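Local coordinates for protein UDP-4-amino-4,6-dideoxy-N-acetyl-beta-L-altrosamine transaminase (Helicobacter pylori, PDB 2FNU) that transfers an amino group from glutamate to a UDP-linked 4-keto sugar, using pyridoxal phosphate, in the second step of pseudaminic acid biosynthesis, at residues I77-I82 with A124-D129; L149-D154 with G170-S175. One frame throughout, in Å; residues are numbered along the deposited sequence.

Interactions 1 and 2 follow one another along the chain, and each joins two parallel strands of the central seven-stranded mixed sheet of the DegT/DnrJ/EryC1 aminotransferase fold. Interaction 1 pairs strand 76-79 with strand 122-128, and interaction 2 pairs strand 150-154 with strand 174-178. Strands 122-128 and 150-154, one from each contact, are direct neighbours, linked through helix 137-146 as a beta-alpha-beta crossover, so the four strands run side by side. The centres of the contacts lie about 10 Å apart. At their C-terminal ends, V128 of interaction 1 and D154 of interaction 2 both face the bound pyridoxamine phosphate, illustrating how a parallel sheet presents its strand ends to a cofactor.

Interaction 1: residues I77-I82 with A124-D129; sequences IITTPI and AIVSVD
The carbonyl oxygen V126 O is held by T79, whose hydroxyl OG1 donates to it at 2.8 Å while the alpha carbon of the same threonine offers a C-H from nearby. The hydroxyl approaches tilted from the carbonyl plane. With OG1 anti to the backbone N of its own residue (chi1 -170°), the side chain supplies the donor that a regular parallel pair would draw from the next amide; T80 N stays 3.9 Å from V126 O. Earlier in the pair the backbone pattern is regular: I78 N donates to A124 O, and V126 N gives I78 O a nearly straight bond of 2.8 Å. On the face that carries I77, T79 and V126, I77 CG2 meets V126 CG2 at 3.7 Å, and helix 86-93 covers them through T87 and L91. Just past the end of strand 76-79, T80 CG2 meets V128 CG2 at 3.5 Å, the two side chains crossing at about a right angle. T80 OG1 accepts from I82 N, closing an ST turn. The T79 hydroxyl thus extends the pairing by one bond, while that of T80 serves the turn that follows, where the two chains part. V128 itself touches the cofactor.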
ATOM      1  N   ILE B  77      23.018  -9.177   2.248  1.00 12.86           N
ATOM      2  CA  ILE B  77      22.209  -9.524   3.406  1.00 13.27           C
ATOM      3  C   ILE B  77      21.933 -11.009   3.369  1.00 13.29           C
ATOM      4  O   ILE B  77      21.441 -11.514   2.369  1.00 13.42           O
ATOM      5  CB  ILE B  77      20.903  -8.695   3.466  1.00 12.03           C
ATOM      6  CG1 ILE B  77      21.251  -7.248   3.869  1.00 14.05           C
ATOM      7  CG2 ILE B  77      19.903  -9.316   4.454  1.00 15.18           C
ATOM      8  CD1 ILE B  77      20.078  -6.292   4.067  1.00 15.03           C
ATOM      9  N   ILE B  78      22.279 -11.697   4.453  1.00 14.07           N
ATOM     10  CA  ILE B  78      22.057 -13.132   4.533  1.00 12.70           C
ATOM     11  C   ILE B  78      20.603 -13.364   4.877  1.00 13.39           C
ATOM     12  O   ILE B  78      20.047 -12.704   5.753  1.00 13.21           O
ATOM     13  CB  ILE B  78      22.954 -13.757   5.624  1.00 14.00           C
ATOM     14  CG1 ILE B  78      24.418 -13.650   5.205  1.00 15.32           C
ATOM     15  CG2 ILE B  78      22.600 -15.198   5.836  1.00 14.97           C
ATOM     16  CD1 ILE B  78      25.376 -13.852   6.391  1.00 18.92           C
ATOM     17  N   THR B  79      19.988 -14.329   4.194  1.00 12.68           N
ATOM     18  CA  THR B  79      18.588 -14.656   4.485  1.00 12.51           C
ATOM     19  C   THR B  79      18.269 -16.101   4.125  1.00 13.62           C
ATOM     20  O   THR B  79      19.157 -16.871   3.747  1.00 13.66           O
ATOM     21  CB  THR B  79      17.618 -13.642   3.798  1.00 13.68           C
ATOM     22  OG1 THR B  79      16.283 -13.835   4.291  1.00 13.65           O
ATOM     23  CG2 THR B  79      17.661 -13.784   2.283  1.00 13.06           C
ATOM     24  N   THR B  80      17.007 -16.475   4.276  1.00 12.29           N
ATOM     25  CA  THR B  80      16.577 -17.847   4.001  1.00 11.72           C
ATOM     26  C   THR B  80      15.936 -17.960   2.620  1.00 12.25           C
ATOM     27  O   THR B  80      15.208 -17.046   2.198  1.00 12.19           O
ATOM     28  CB  THR B  80      15.554 -18.329   5.047  1.00 13.10           C
ATOM     29  OG1 THR B  80      15.090 -19.646   4.689  1.00 12.36           O
ATOM     30  CG2 THR B  80      14.359 -17.345   5.181  1.00 13.10           C
ATOM     31  N   PRO B  81      16.184 -19.083   1.924  1.00 12.14           N
ATOM     32  CA  PRO B  81      15.500 -19.304   0.654  1.00 12.82           C
ATOM     33  C   PRO B  81      14.083 -19.852   0.839  1.00 12.27           C
ATOM     34  O   PRO B  81      13.346 -19.922  -0.130  1.00 12.64           O
ATOM     35  CB  PRO B  81      16.385 -20.358  -0.028  1.00 14.25           C
ATOM     36  CG  PRO B  81      16.932 -21.175   1.102  1.00 13.76           C
ATOM     37  CD  PRO B  81      17.135 -20.166   2.245  1.00 13.63           C
ATOM     38  N   ILE B  82      13.742 -20.272   2.061  1.00 11.48           N
ATOM     39  CA  ILE B  82      12.396 -20.805   2.353  1.00 11.99           C
ATOM     40  C   ILE B  82      11.581 -19.714   3.027  1.00 12.12           C
ATOM     41  O   ILE B  82      11.451 -19.653   4.256  1.00 12.04           O
ATOM     42  CB  ILE B  82      12.442 -22.131   3.174  1.00 12.96           C
ATOM     43  CG1 ILE B  82      13.231 -23.200   2.403  1.00 13.58           C
ATOM     44  CG2 ILE B  82      11.032 -22.668   3.449  1.00 13.46           C
ATOM     45  CD1 ILE B  82      12.669 -23.510   0.981  1.00 15.08           C
ATOM     46  N   ALA B 124      23.554  -7.355   7.170  1.00 11.77           N
ATOM     47  CA  ALA B 124      22.493  -7.792   8.071  1.00 12.47           C
ATOM     48  C   ALA B 124      22.168  -9.245   7.829  1.00 13.19           C
ATOM     49  O   ALA B 124      22.599  -9.816   6.813  1.00 13.78           O
ATOM     50  CB  ALA B 124      21.211  -6.942   7.836  1.00 14.90           C
ATOM     51  N   ILE B 125      21.389  -9.813   8.751  1.00 12.83           N
ATOM     52  CA  ILE B 125      20.788 -11.136   8.553  1.00 12.34           C
ATOM     53  C   ILE B 125      19.271 -10.966   8.680  1.00 13.53           C
ATOM     54  O   ILE B 125      18.819 -10.346   9.645  1.00 13.66           O
ATOM     55  CB  ILE B 125      21.308 -12.164   9.582  1.00 14.22           C
ATOM     56  CG1 ILE B 125      22.838 -12.289   9.456  1.00 17.14           C
ATOM     57  CG2 ILE B 125      20.604 -13.526   9.405  1.00 13.95           C
ATOM     58  CD1 ILE B 125      23.461 -13.298  10.419  1.00 15.71           C
ATOM     59  N   VAL B 126      18.505 -11.494   7.715  1.00 12.74           N
ATOM     60  CA  VAL B 126      17.037 -11.479   7.812  1.00 11.73           C
ATOM     61  C   VAL B 126      16.553 -12.923   7.970  1.00 12.29           C
ATOM     62  O   VAL B 126      16.681 -13.719   7.037  1.00 13.31           O
ATOM     63  CB  VAL B 126      16.368 -10.866   6.551  1.00 14.10           C
ATOM     64  CG1 VAL B 126      14.828 -11.008   6.637  1.00 15.88           C
ATOM     65  CG2 VAL B 126      16.773  -9.401   6.388  1.00 15.69           C
ATOM     66  N   SER B 127      16.024 -13.254   9.147  1.00 11.42           N
ATOM     67  CA  SER B 127      15.438 -14.573   9.385  1.00 11.22           C
ATOM     68  C   SER B 127      13.918 -14.506   9.213  1.00 11.73           C
ATOM     69  O   SER B 127      13.335 -13.415   9.214  1.00 12.97           O
ATOM     70  CB  SER B 127      15.781 -15.081  10.795  1.00 13.72           C
ATOM     71  OG  SER B 127      15.333 -14.154  11.783  1.00 15.05           O
ATOM     72  N   VAL B 128      13.308 -15.680   9.091  1.00 11.67           N
ATOM     73  CA  VAL B 128      11.855 -15.821   8.972  1.00 12.17           C
ATOM     74  C   VAL B 128      11.386 -16.881   9.970  1.00 11.19           C
ATOM     75  O   VAL B 128      11.969 -17.975  10.048  1.00 12.83           O
ATOM     76  CB  VAL B 128      11.485 -16.304   7.555  1.00 11.41           C
ATOM     77  CG1 VAL B 128       9.984 -16.649   7.447  1.00 11.83           C
ATOM     78  CG2 VAL B 128      11.865 -15.227   6.544  1.00 13.38           C
ATOM     79  N   ASP B 129      10.326 -16.578  10.718  1.00 11.35           N
ATOM     80  CA  ASP B 129       9.773 -17.553  11.661  1.00 10.94           C
ATOM     81  C   ASP B 129       8.801 -18.407  10.862  1.00 12.52           C
ATOM     82  O   ASP B 129       7.612 -18.089  10.742  1.00 13.15           O
ATOM     83  CB  ASP B 129       9.085 -16.828  12.812  1.00  9.70           C
ATOM     84  CG  ASP B 129      10.028 -15.904  13.553  1.00 15.16           C
ATOM     85  OD1 ASP B 129      11.192 -16.307  13.807  1.00 15.06           O
ATOM     86  OD2 ASP B 129       9.624 -14.766  13.854  1.00 16.28           O
TER

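Interaction 2: residues L149-D154 with G170-S175. With PMP (4'-deoxy-4'-aminopyridoxal-5'-phosphate), chain E.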
ATOM      1  N   LEU B 149      26.463  -6.720  12.519  1.00 17.64           N
ATOM      2  CA  LEU B 149      25.365  -6.781  11.551  1.00 15.75           C
ATOM      3  C   LEU B 149      24.060  -6.467  12.251  1.00 15.80           C
ATOM      4  O   LEU B 149      23.918  -6.710  13.448  1.00 16.09           O
ATOM      5  CB  LEU B 149      25.236  -8.193  10.983  1.00 14.12           C
ATOM      6  CG  LEU B 149      26.508  -8.898  10.522  1.00 14.44           C
ATOM      7  CD1 LEU B 149      26.198 -10.326  10.054  1.00 16.40           C
ATOM      8  CD2 LEU B 149      27.181  -8.093   9.433  1.00 14.44           C
ATOM      9  N   SER B 150      23.085  -5.972  11.482  1.00 14.80           N
ATOM     10  CA  SER B 150      21.736  -5.815  12.005  1.00 13.90           C
ATOM     11  C   SER B 150      20.972  -7.120  11.878  1.00 12.17           C
ATOM     12  O   SER B 150      21.018  -7.770  10.831  1.00 13.60           O
ATOM     13  CB  SER B 150      20.990  -4.734  11.230  1.00 14.99           C
ATOM     14  OG  SER B 150      21.607  -3.471  11.424  1.00 15.89           O
ATOM     15  N   PHE B 151      20.272  -7.477  12.956  1.00 12.38           N
ATOM     16  CA  PHE B 151      19.345  -8.625  12.964  1.00 13.06           C
ATOM     17  C   PHE B 151      17.954  -8.096  12.622  1.00 13.46           C
ATOM     18  O   PHE B 151      17.386  -7.314  13.383  1.00 13.38           O
ATOM     19  CB  PHE B 151      19.391  -9.283  14.357  1.00 14.60           C
ATOM     20  CG  PHE B 151      18.386 -10.385  14.594  1.00 15.25           C
ATOM     21  CD1 PHE B 151      18.071 -10.750  15.898  1.00 15.29           C
ATOM     22  CD2 PHE B 151      17.794 -11.089  13.546  1.00 14.48           C
ATOM     23  CE1 PHE B 151      17.149 -11.773  16.164  1.00 16.06           C
ATOM     24  CE2 PHE B 151      16.863 -12.114  13.815  1.00 13.91           C
ATOM     25  CZ  PHE B 151      16.557 -12.447  15.127  1.00 15.37           C
ATOM     26  N   LEU B 152      17.428  -8.509  11.468  1.00 12.50           N
ATOM     27  CA  LEU B 152      16.077  -8.125  11.045  1.00 13.01           C
ATOM     28  C   LEU B 152      15.232  -9.394  10.987  1.00 12.57           C
ATOM     29  O   LEU B 152      15.709 -10.443  10.570  1.00 13.84           O
ATOM     30  CB  LEU B 152      16.089  -7.441   9.673  1.00 11.40           C
ATOM     31  CG  LEU B 152      17.092  -6.288   9.505  1.00 12.19           C
ATOM     32  CD1 LEU B 152      17.118  -5.771   8.068  1.00 14.02           C
ATOM     33  CD2 LEU B 152      16.764  -5.172  10.494  1.00 13.21           C
ATOM     34  N   SER B 153      13.983  -9.308  11.439  1.00 12.29           N
ATOM     35  CA  SER B 153      13.149 -10.507  11.546  1.00 10.88           C
ATOM     36  C   SER B 153      11.864 -10.367  10.727  1.00 10.95           C
ATOM     37  O   SER B 153      11.050  -9.493  11.032  1.00 13.83           O
ATOM     38  CB  SER B 153      12.781 -10.749  13.011  1.00 13.51           C
ATOM     39  OG  SER B 153      12.008 -11.948  13.186  1.00 13.20           O
ATOM     40  N   ASP B 154      11.700 -11.200   9.697  1.00 11.20           N
ATOM     41  CA  ASP B 154      10.411 -11.307   9.016  1.00 11.10           C
ATOM     42  C   ASP B 154       9.542 -12.291   9.802  1.00 11.93           C
ATOM     43  O   ASP B 154       9.578 -13.515   9.585  1.00 12.49           O
ATOM     44  CB  ASP B 154      10.577 -11.731   7.546  1.00 10.42           C
ATOM     45  CG  ASP B 154       9.248 -11.769   6.819  1.00 12.70           C
ATOM     46  OD1 ASP B 154       9.246 -11.928   5.587  1.00 13.65           O
ATOM     47  OD2 ASP B 154       8.198 -11.615   7.506  1.00 12.24           O
ATOM     48  N   GLY B 170      10.352  -8.457  19.783  1.00 18.82           N
ATOM     49  CA  GLY B 170      11.297  -7.557  20.424  1.00 19.58           C
ATOM     50  C   GLY B 170      12.740  -8.014  20.357  1.00 20.38           C
ATOM     51  O   GLY B 170      13.623  -7.335  20.896  1.00 23.38           O
ATOM     52  N   PHE B 171      12.994  -9.135  19.676  1.00 14.84           N
ATOM     53  CA  PHE B 171      14.332  -9.747  19.701  1.00 14.93           C
ATOM     54  C   PHE B 171      15.327  -9.157  18.711  1.00 15.34           C
ATOM     55  O   PHE B 171      16.545  -9.226  18.917  1.00 16.42           O
ATOM     56  CB  PHE B 171      14.256 -11.249  19.437  1.00 15.85           C
ATOM     57  CG  PHE B 171      13.400 -12.007  20.411  1.00 18.01           C
ATOM     58  CD1 PHE B 171      12.311 -12.740  19.963  1.00 14.72           C
ATOM     59  CD2 PHE B 171      13.699 -12.011  21.771  1.00 25.36           C
ATOM     60  CE1 PHE B 171      11.498 -13.449  20.851  1.00 15.26           C
ATOM     61  CE2 PHE B 171      12.903 -12.734  22.672  1.00 25.41           C
ATOM     62  CZ  PHE B 171      11.808 -13.450  22.213  1.00 18.07           C
ATOM     63  N   ALA B 172      14.814  -8.648  17.601  1.00 14.31           N
ATOM     64  CA  ALA B 172      15.650  -8.175  16.516  1.00 14.18           C
ATOM     65  C   ALA B 172      15.707  -6.647  16.556  1.00 12.10           C
ATOM     66  O   ALA B 172      14.985  -6.007  17.331  1.00 14.53           O
ATOM     67  CB  ALA B 172      15.058  -8.643  15.198  1.00 14.01           C
ATOM     68  N   LEU B 173      16.559  -6.048  15.724  1.00 12.01           N
ATOM     69  CA  LEU B 173      16.545  -4.595  15.585  1.00 11.29           C
ATOM     70  C   LEU B 173      15.118  -4.137  15.285  1.00 11.87           C
ATOM     71  O   LEU B 173      14.622  -3.157  15.866  1.00 13.40           O
ATOM     72  CB  LEU B 173      17.498  -4.153  14.474  1.00 12.05           C
ATOM     73  CG  LEU B 173      17.425  -2.662  14.155  1.00 14.19           C
ATOM     74  CD1 LEU B 173      17.752  -1.797  15.404  1.00 15.43           C
ATOM     75  CD2 LEU B 173      18.346  -2.311  13.004  1.00 15.40           C
ATOM     76  N   ALA B 174      14.462  -4.858  14.381  1.00 13.07           N
ATOM     77  CA  ALA B 174      13.046  -4.637  14.124  1.00 11.82           C
ATOM     78  C   ALA B 174      12.466  -5.919  13.562  1.00 12.21           C
ATOM     79  O   ALA B 174      13.205  -6.731  12.983  1.00 12.59           O
ATOM     80  CB  ALA B 174      12.858  -3.486  13.141  1.00 12.03           C
ATOM     81  N   SER B 175      11.153  -6.073  13.719  1.00 11.72           N
ATOM     82  CA  SER B 175      10.446  -7.258  13.247  1.00 10.78           C
ATOM     83  C   SER B 175       9.199  -6.856  12.470  1.00 11.50           C
ATOM     84  O   SER B 175       8.564  -5.852  12.784  1.00 11.39           O
ATOM     85  CB  SER B 175      10.039  -8.132  14.431  1.00 12.06           C
ATOM     86  OG  SER B 175      11.185  -8.502  15.208  1.00 11.17           O
TER
HETATM   87  N1  PMP E 903       6.880 -12.491   4.434  1.00 12.06           N
HETATM   88  C2  PMP E 903       6.306 -13.723   4.614  1.00 11.92           C
HETATM   89  C2A PMP E 903       7.079 -14.777   5.371  1.00 14.52           C
HETATM   90  C3  PMP E 903       5.022 -13.961   4.104  1.00 14.41           C
HETATM   91  O3  PMP E 903       4.416 -15.170   4.299  1.00 17.19           O
HETATM   92  C4  PMP E 903       4.333 -12.953   3.389  1.00 12.32           C
HETATM   93  C4A PMP E 903       2.985 -13.210   2.752  1.00 18.26           C
HETATM   94  N4A PMP E 903       2.840 -14.573   2.290  1.00 23.43           N
HETATM   95  C5  PMP E 903       4.920 -11.688   3.278  1.00 10.71           C
HETATM   96  C6  PMP E 903       6.167 -11.470   3.861  1.00 14.69           C
HETATM   97  C5A PMP E 903       4.225 -10.543   2.563  1.00 14.45           C
HETATM   98  O4P PMP E 903       3.211 -10.072   3.431  1.00 12.94           O
HETATM   99  P   PMP E 903       1.962  -9.244   2.829  1.00 12.08           P
HETATM  100  O1P PMP E 903       1.077 -10.263   2.149  1.00 15.04           O
HETATM  101  O2P PMP E 903       1.270  -8.670   4.029  1.00 11.87           O
HETATM  102  O3P PMP E 903       2.474  -8.173   1.905  1.00 11.88           O
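F151 packs against A172 where strand 150-154 meets the chain entering strand 174-178, two parallel neighbours in the central sheet of this fold-type-I pyridoxal phosphate enzyme. From F151 CB the ring swings out in the trans setting of chi1 (173°), which turns one ring face to A172. CG lies near the methyl of A172. F151 CD1 reaches A172 CA at 3.6 Å and approaches F171 O, an oxygen that CE1 also meets obliquely, and CE1 also has F171 CB, more loosely, on the A172 side of the ring. CZ, at the tip, is still within van der Waals range of A172 CB. A172 CB therefore sits over the centre of the F151 ring, a CH-pi contact only 9° off the ring normal. V140, Q141 and C144 of helix 137-146 also pack on the ring, and Q141 NE2 donates to F171 O, so the same helix holds the turn.

The carbonyl of F151 is engaged too: L173 N donates to F151 O at 2.8 Å, but the bond is bent at the hydrogen (138°), before strand pairing is established. By S153 the pairing has become regular, S153 N donating in the carbonyl plane to A174 O at 3.1 Å. L152 and L173 lie alongside each other, pointing the same way, with L152 CD2 and L173 CD2 4.1 Å apart. S153 OG shares a hydrogen bond with S155 OG, and S153 CB meets S175 OG at 3.5 Å.

One residue further, the strand delivers D154 to the cofactor, as in related aminotransferases that place an aspartate at the pyridine nitrogen. S156 OG bonds its OD2 and T87 OG1 its OD1, positioning the carboxylate so that D154 OD1 lies 2.7 Å from PMP N1.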